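Local coordinates for protein mitochondrial enolase superfamily member 1 (Homo sapiens, PDB 4A35) that catalyses the magnesium-dependent dehydration of L-fuconate to 2-keto-3-deoxy-L-fuconate, a step in the breakdown of L-fucose, at residues C68-L73 with A117-A122; R145-C150 with E167-G172; I351-H356 with H368-D373. All coordinates share one frame; numbering follows the deposited sequence. Where two conformers were deposited one is given.

From the N terminus, interaction 1 comes first: it closes an excursion of 43 residues, about half of it helical, and joins helix 63-73 to helix 110-131 in the N-terminal domain. Interaction 2 follows, bringing helix 144-148 against helix 162-171 across 16 intervening residues. Interaction 3 spans 11 residues and ties the extended run 351-356 to helix 362-377 in the C-terminal barrel domain. The three loops lie in series along the chain, without nesting or crossing. In space, interaction 1 stands apart, its centre about 26 Å and 24 Å from those of the other two, whereas interactions 2 and 3 touch: Phe372 of helix 362-377 packs against Leu147 and Leu169.

Interaction 1. Residues C68-L73 with A117-A122; sequences CAVNAL and AAVLNA
The 2.8 Å hydrogen bond from Asn121 N to Ala117 O closes the helical turn that presents Ala118 and Val119 to Val70 of the other helix. On the facing segment 68-73, Ala72 N and Leu73 N make the same kind of bond to the carbonyls of Cys68 and Ala69. No hydrogen bond crosses between the helices, and what meets there is purely apolar. Val70 CG1 lies 3.8 Å from Val119 CG2, and the two valines lie alongside each other, pointing opposite ways. The first torsion of Val70 (chi1 170°) sets CG1 anti to the backbone N and CG2 anti to the carbonyl carbon; this splits the fork, sending CG1 to Val119 while CG2 comes within 4.3 Å of Ala118 CB. Short side chains suit this place, because the alpha carbons of Val70 and Val119 are 7.0 Å apart, and Ala118 offers a single methyl. Leu73, one turn on from Val70, borders the patch more loosely, its CB 4.6 Å from Val119 CG2.

The helices belong to the N-terminal domain of the mandelate racemase/muconate lactonizing enzyme family, in which a three-stranded antiparallel sheet packs against helices. Val70 accordingly also touches Leu10 and Val12 of strand 7-16, so it sits where sheet and both helices converge. Elsewhere on helix 110-131, Asn121 uses its amide in both senses: ND2 donates to Ile55 O in strand 52-58, while OD1 hydrogen-bonds with Ser335 OG at the start of helix 335-348. Helix 63-73 has a second role, since Cys68 and Ala69 pack on Val65 of the second subunit and Ala72 packs on Glu64 of that same neighbour.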
# COMPACT_ATOMS: atom_id res chain seq x y z
N CYS A 68 7.35 -0.74 -15.04
CA CYS A 68 6.05 -0.95 -15.69
C CYS A 68 5.02 0.13 -15.30
O CYS A 68 4.30 0.67 -16.15
CB CYS A 68 5.52 -2.34 -15.33
SG CYS A 68 4.15 -2.86 -16.38
N ALA A 69 4.99 0.45 -14.01
CA ALA A 69 4.02 1.42 -13.49
C ALA A 69 4.43 2.85 -13.92
O ALA A 69 3.52 3.66 -14.19
CB ALA A 69 3.94 1.31 -11.96
N VAL A 70 5.75 3.14 -14.05
CA VAL A 70 6.19 4.44 -14.58
C VAL A 70 5.62 4.56 -16.05
O VAL A 70 5.03 5.59 -16.41
CB VAL A 70 7.72 4.68 -14.52
CG1 VAL A 70 8.11 5.96 -15.33
CG2 VAL A 70 8.18 4.80 -13.05
N ASN A 71 5.77 3.50 -16.87
CA ASN A 71 5.23 3.46 -18.23
C ASN A 71 3.71 3.69 -18.25
O ASN A 71 3.22 4.39 -19.15
CB ASN A 71 5.62 2.14 -18.95
CG ASN A 71 7.10 2.16 -19.32
OD1 ASN A 71 7.65 3.22 -19.66
ND2 ASN A 71 7.78 1.01 -19.31
N ALA A 72 2.95 3.16 -17.24
CA ALA A 72 1.50 3.38 -17.13
C ALA A 72 1.18 4.84 -16.82
O ALA A 72 0.13 5.33 -17.24
CB ALA A 72 0.90 2.45 -16.05
N LEU A 73 2.07 5.53 -16.09
CA LEU A 73 1.80 6.93 -15.74
C LEU A 73 2.27 7.92 -16.79
O LEU A 73 1.83 9.08 -16.77
CB LEU A 73 2.51 7.27 -14.42
CG LEU A 73 1.91 6.64 -13.15
CD1 LEU A 73 2.92 6.66 -11.99
CD2 LEU A 73 0.57 7.30 -12.79
N ALA A 117 6.38 8.75 -7.40
CA ALA A 117 7.48 9.53 -6.81
C ALA A 117 8.63 9.70 -7.82
O ALA A 117 9.15 10.82 -7.95
CB ALA A 117 8.02 8.86 -5.52
N ALA A 118 8.91 8.67 -8.63
CA ALA A 118 9.98 8.73 -9.63
C ALA A 118 9.68 9.77 -10.72
O ALA A 118 10.55 10.57 -11.08
CB ALA A 118 10.20 7.34 -10.25
N VAL A 119 8.42 9.80 -11.20
CA VAL A 119 7.97 10.76 -12.24
C VAL A 119 8.00 12.18 -11.66
O VAL A 119 8.58 13.10 -12.28
CB VAL A 119 6.57 10.36 -12.77
CG1 VAL A 119 5.94 11.47 -13.61
CG2 VAL A 119 6.63 9.04 -13.57
N LEU A 120 7.35 12.36 -10.49
CA LEU A 120 7.33 13.69 -9.84
C LEU A 120 8.75 14.20 -9.50
O LEU A 120 9.02 15.42 -9.67
CB LEU A 120 6.44 13.64 -8.59
CG LEU A 120 4.92 13.64 -8.83
CD1 LEU A 120 4.12 13.44 -7.51
CD2 LEU A 120 4.46 14.96 -9.49
N ASN A 121 9.69 13.31 -9.06
CA ASN A 121 11.08 13.68 -8.80
C ASN A 121 11.72 14.26 -10.05
O ASN A 121 12.46 15.22 -9.94
CB ASN A 121 11.94 12.51 -8.25
CG ASN A 121 11.59 12.17 -6.79
OD1 ASN A 121 10.99 12.98 -6.08
ND2 ASN A 121 11.98 10.99 -6.30
N ALA A 122 11.47 13.64 -11.25
CA ALA A 122 12.02 14.13 -12.51
C ALA A 122 11.43 15.54 -12.86
O ALA A 122 12.15 16.42 -13.32
CB ALA A 122 11.74 13.10 -13.63

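Interaction 2. Residues R145-C150 with E167-G172; sequences RMLVSC and EILQKG
A pair of short helices, 144-148 and 162-171, packs here through a small buried cluster in which Leu147 and Val148 meet Leu169. The touching is done by one branch of Leu169: its CD1 reaches Leu147 CD2 at 3.9 Å and Val148 CG1 at 3.8 Å, the latter less certain because Val148 was modelled in two conformers. The two leucine side chains lie nearly perpendicular, and their contact is between the CD2 and CD1 methyls. Leu147 gets there with CG anti to its backbone N (chi1 -166°). Leucine suits both positions, being long enough to bridge backbones whose nearest alpha carbons, those of Leu147 and Leu169, are 9.0 Å apart. The pair sits over helices 335-348 and 362-377, with Leu147 on Leu340 and both leucines on Phe372.

Beyond Val148, Ser149 OG donates a 2.7 Å hydrogen bond back to Met146 O, tilted 19° from the carbonyl plane. Ser149 is a known phosphorylation site, unmodified in this structure.

No hydrogen bond runs between the two segments. Their association at this point therefore rests on dispersion and on the exclusion of water from aliphatic carbons, which demands close fit but imposes little directionality.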
# COMPACT_ATOMS: atom_id res chain seq x y z
N ARG A 145 1.98 31.06 -0.81
CA ARG A 145 0.76 30.66 -1.52
C ARG A 145 1.09 29.71 -2.70
O ARG A 145 0.32 28.76 -2.99
CB ARG A 145 0.03 31.92 -1.99
CG ARG A 145 -0.49 32.69 -0.78
CD ARG A 145 -1.52 33.76 -1.11
NE ARG A 145 -2.15 34.29 0.12
CZ ARG A 145 -3.21 33.76 0.72
NH1 ARG A 145 -3.80 32.67 0.22
NH2 ARG A 145 -3.70 34.30 1.83
N MET A 146 2.25 29.96 -3.34
CA MET A 146 2.73 29.13 -4.45
C MET A 146 3.06 27.74 -3.93
O MET A 146 2.68 26.75 -4.56
CB MET A 146 3.95 29.78 -5.15
CG MET A 146 4.62 28.88 -6.22
SD MET A 146 3.48 28.58 -7.58
CE MET A 146 4.33 27.35 -8.47
N LEU A 147 3.80 27.66 -2.83
CA LEU A 147 4.16 26.37 -2.25
C LEU A 147 2.88 25.55 -1.88
O LEU A 147 2.77 24.39 -2.28
CB LEU A 147 5.08 26.58 -1.02
CG LEU A 147 5.77 25.27 -0.56
CD1 LEU A 147 7.16 25.52 -0.09
CD2 LEU A 147 4.96 24.51 0.49
N VAL A 148 1.90 26.17 -1.17
CA VAL A 148 0.69 25.42 -0.79
C VAL A 148 -0.11 24.99 -2.06
O VAL A 148 -0.72 23.91 -2.05
CB VAL A 148 -0.21 26.10 0.27
CG1 VAL A 148 0.55 26.32 1.58
CG2 VAL A 148 -0.80 27.41 -0.25
N SER A 149 -0.01 25.76 -3.19
CA SER A 149 -0.65 25.38 -4.45
C SER A 149 -0.04 24.09 -5.04
O SER A 149 -0.66 23.51 -5.96
CB SER A 149 -0.58 26.50 -5.50
OG SER A 149 0.63 26.51 -6.24
N CYS A 150 1.17 23.65 -4.56
CA CYS A 150 1.80 22.40 -5.07
C CYS A 150 1.32 21.19 -4.30
O CYS A 150 1.65 20.06 -4.68
CB CYS A 150 3.32 22.47 -5.00
SG CYS A 150 4.06 23.82 -5.91
N GLU A 167 0.07 29.65 7.57
CA GLU A 167 0.48 30.24 8.84
C GLU A 167 1.91 29.74 9.25
O GLU A 167 2.78 30.55 9.60
CB GLU A 167 -0.56 29.92 9.92
CG GLU A 167 -0.31 30.59 11.26
CD GLU A 167 -1.35 30.19 12.29
OE1 GLU A 167 -2.56 30.25 11.98
OE2 GLU A 167 -0.94 29.78 13.40
N ILE A 168 2.16 28.44 9.09
CA ILE A 168 3.46 27.83 9.41
C ILE A 168 4.56 28.44 8.47
O ILE A 168 5.64 28.84 8.93
CB ILE A 168 3.40 26.30 9.31
CG1 ILE A 168 2.50 25.71 10.43
CG2 ILE A 168 4.82 25.71 9.35
CD1 ILE A 168 2.08 24.26 10.22
N LEU A 169 4.21 28.61 7.19
CA LEU A 169 5.19 29.13 6.21
C LEU A 169 5.46 30.63 6.41
O LEU A 169 6.57 31.11 6.18
CB LEU A 169 4.72 28.86 4.78
CG LEU A 169 4.72 27.36 4.41
CD1 LEU A 169 3.83 27.11 3.24
CD2 LEU A 169 6.16 26.80 4.21
N GLN A 170 4.43 31.38 6.84
CA GLN A 170 4.59 32.83 7.11
C GLN A 170 5.52 33.00 8.31
O GLN A 170 6.47 33.80 8.26
CB GLN A 170 3.23 33.51 7.34
CG GLN A 170 2.49 33.65 5.97
CD GLN A 170 1.03 34.01 6.07
OE1 GLN A 170 0.41 33.95 7.15
NE2 GLN A 170 0.41 34.31 4.92
N LYS A 171 5.29 32.21 9.35
CA LYS A 171 6.11 32.23 10.58
C LYS A 171 7.57 31.83 10.23
O LYS A 171 8.53 32.41 10.77
CB LYS A 171 5.49 31.26 11.61
CG LYS A 171 5.99 31.45 13.03
CD LYS A 171 5.03 30.79 14.02
CE LYS A 171 5.63 30.63 15.40
NZ LYS A 171 4.59 30.23 16.39
N GLY A 172 7.71 30.89 9.29
CA GLY A 172 9.01 30.39 8.84
C GLY A 172 9.82 31.41 8.06
O GLY A 172 11.02 31.19 7.82

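Interaction 3. Residues I351-H356 with H368-D373; sequences IPVCPH and HLIIFD
Ile370 reaches from its helix toward the extended run 351-356, where Val353 and Pro355, two residues apart, both point back at it. Its first torsion sets CG1 anti to the backbone N (chi1 -154°), and chi2 of 63° then bends CD1 round to meet both partners. Pro355 and Ile370 cross obliquely: the proline ring offers its CG to Ile370 CG1 at 3.6 Å, and its CD comes within 3.8 Å of Ile370 CD1. Val353 runs antiparallel alongside the isoleucine, its CG1 meeting Ile370 CD1 at 3.7 Å. The rigid proline ring supplies a fixed surface, while the longer arm of the isoleucine, through CB, CG1 and CD1, lies against both partners. Cutting Ile370 back to an alanine removes CG1 and CD1, which would probably open a gap beside the Pro355 ring and leave Val353 CG1 without its partner.

Beside this, a water accepts from Val353 N at 3.2 Å and donates to Asp373 OD2 at 2.7 Å, so the buried carboxylate is linked to the backbone opposite; Ser378 OG hydrogen-bonds to the same oxygen. Val353 O, by contrast, is buried with no partner in the model. Asp373 belongs to a magnesium site with Tyr188 and Ser380, distinct from the one formed by Asp251, Glu277 and Glu306, and a bound magnesium ion lies about 4 Å from the side chain of Ile370.

The run makes backbone hydrogen bonds to Leu326 and Ile328 as well as to Glu387, consistent with the place of a barrel strand, with helix 362-377 on its outer side, in the modified (beta/alpha)7-beta barrel of the enolase superfamily. It ends at His356, a predicted active-site residue, whose ND1 hydrogen-bonds Asp329 OD1, an arrangement consistent with the His-Asp dyad of mandelate racemase-type enzymes.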
# COMPACT_ATOMS: atom_id res chain seq x y z
N ILE A 351 6.61 17.79 16.18
CA ILE A 351 7.33 16.51 16.17
C ILE A 351 8.57 16.69 15.26
O ILE A 351 8.42 17.14 14.12
CB ILE A 351 6.43 15.30 15.76
CG1 ILE A 351 5.34 15.05 16.88
CG2 ILE A 351 7.24 14.06 15.50
CD1 ILE A 351 5.92 14.67 18.29
N PRO A 352 9.78 16.31 15.74
CA PRO A 352 10.99 16.48 14.89
C PRO A 352 11.05 15.48 13.75
O PRO A 352 10.69 14.30 13.90
CB PRO A 352 12.15 16.24 15.88
CG PRO A 352 11.59 15.29 16.92
CD PRO A 352 10.13 15.77 17.07
N VAL A 353 11.55 15.97 12.60
CA VAL A 353 11.71 15.15 11.40
C VAL A 353 13.21 14.76 11.31
O VAL A 353 14.11 15.64 11.32
CB VAL A 353 11.20 15.84 10.09
CG1 VAL A 353 11.49 15.01 8.84
CG2 VAL A 353 9.70 16.14 10.18
N CYS A 354 13.44 13.45 11.18
CA CYS A 354 14.79 12.82 11.03
C CYS A 354 14.76 11.97 9.78
O CYS A 354 14.31 10.81 9.80
CB CYS A 354 15.14 12.01 12.27
SG CYS A 354 15.36 13.02 13.75
N PRO A 355 15.12 12.55 8.63
CA PRO A 355 14.89 11.82 7.37
C PRO A 355 15.58 10.45 7.28
O PRO A 355 16.68 10.26 7.84
CB PRO A 355 15.50 12.75 6.30
CG PRO A 355 15.29 14.11 6.88
CD PRO A 355 15.55 13.95 8.38
N HIS A 356 14.95 9.54 6.54
CA HIS A 356 15.56 8.30 6.16
C HIS A 356 16.41 8.60 4.91
O HIS A 356 16.03 9.41 4.04
CB HIS A 356 14.50 7.21 5.87
CG HIS A 356 15.01 6.00 5.14
ND1 HIS A 356 14.75 5.80 3.77
CD2 HIS A 356 15.73 4.94 5.59
CE1 HIS A 356 15.31 4.64 3.46
NE2 HIS A 356 15.89 4.08 4.51
N HIS A 368 17.76 18.03 0.39
CA HIS A 368 17.07 19.26 -0.03
C HIS A 368 15.85 19.50 0.83
O HIS A 368 15.55 20.64 1.18
CB HIS A 368 16.62 19.13 -1.52
CG HIS A 368 17.73 19.16 -2.53
ND1 HIS A 368 18.11 20.35 -3.15
CD2 HIS A 368 18.48 18.15 -3.02
CE1 HIS A 368 19.10 20.02 -3.96
NE2 HIS A 368 19.34 18.70 -3.93
N LEU A 369 15.11 18.43 1.12
CA LEU A 369 13.85 18.57 1.86
C LEU A 369 14.11 19.02 3.33
O LEU A 369 13.38 19.86 3.86
CB LEU A 369 13.05 17.26 1.81
CG LEU A 369 12.64 16.77 0.41
CD1 LEU A 369 11.96 15.34 0.48
CD2 LEU A 369 11.76 17.74 -0.29
N ILE A 370 15.13 18.44 3.97
CA ILE A 370 15.39 18.76 5.37
C ILE A 370 16.11 20.13 5.54
O ILE A 370 15.86 20.81 6.53
CB ILE A 370 16.09 17.59 6.10
CG1 ILE A 370 15.80 17.63 7.62
CG2 ILE A 370 17.60 17.42 5.79
CD1 ILE A 370 14.21 17.45 8.05
N ILE A 371 16.94 20.54 4.54
CA ILE A 371 17.53 21.88 4.57
C ILE A 371 16.36 22.90 4.46
O ILE A 371 16.34 23.88 5.19
CB ILE A 371 18.62 22.03 3.51
CG1 ILE A 371 19.89 21.21 3.95
CG2 ILE A 371 18.95 23.51 3.20
CD1 ILE A 371 20.84 20.97 2.82
N PHE A 372 15.43 22.65 3.51
CA PHE A 372 14.23 23.48 3.37
C PHE A 372 13.43 23.50 4.70
O PHE A 372 13.05 24.58 5.16
CB PHE A 372 13.34 23.06 2.18
CG PHE A 372 11.93 23.65 2.28
CD1 PHE A 372 11.70 25.00 2.02
CD2 PHE A 372 10.85 22.86 2.70
CE1 PHE A 372 10.40 25.55 2.14
CE2 PHE A 372 9.57 23.42 2.87
CZ PHE A 372 9.36 24.77 2.57
N ASP A 373 13.27 22.32 5.34
CA ASP A 373 12.55 22.22 6.61
C ASP A 373 13.19 23.20 7.64
O ASP A 373 12.48 23.98 8.30
CB ASP A 373 12.57 20.78 7.15
CG ASP A 373 11.87 20.72 8.48
OD1 ASP A 373 10.65 20.97 8.51
OD2 ASP A 373 12.56 20.54 9.52
O HOH W 1 11.49 18.93 11.45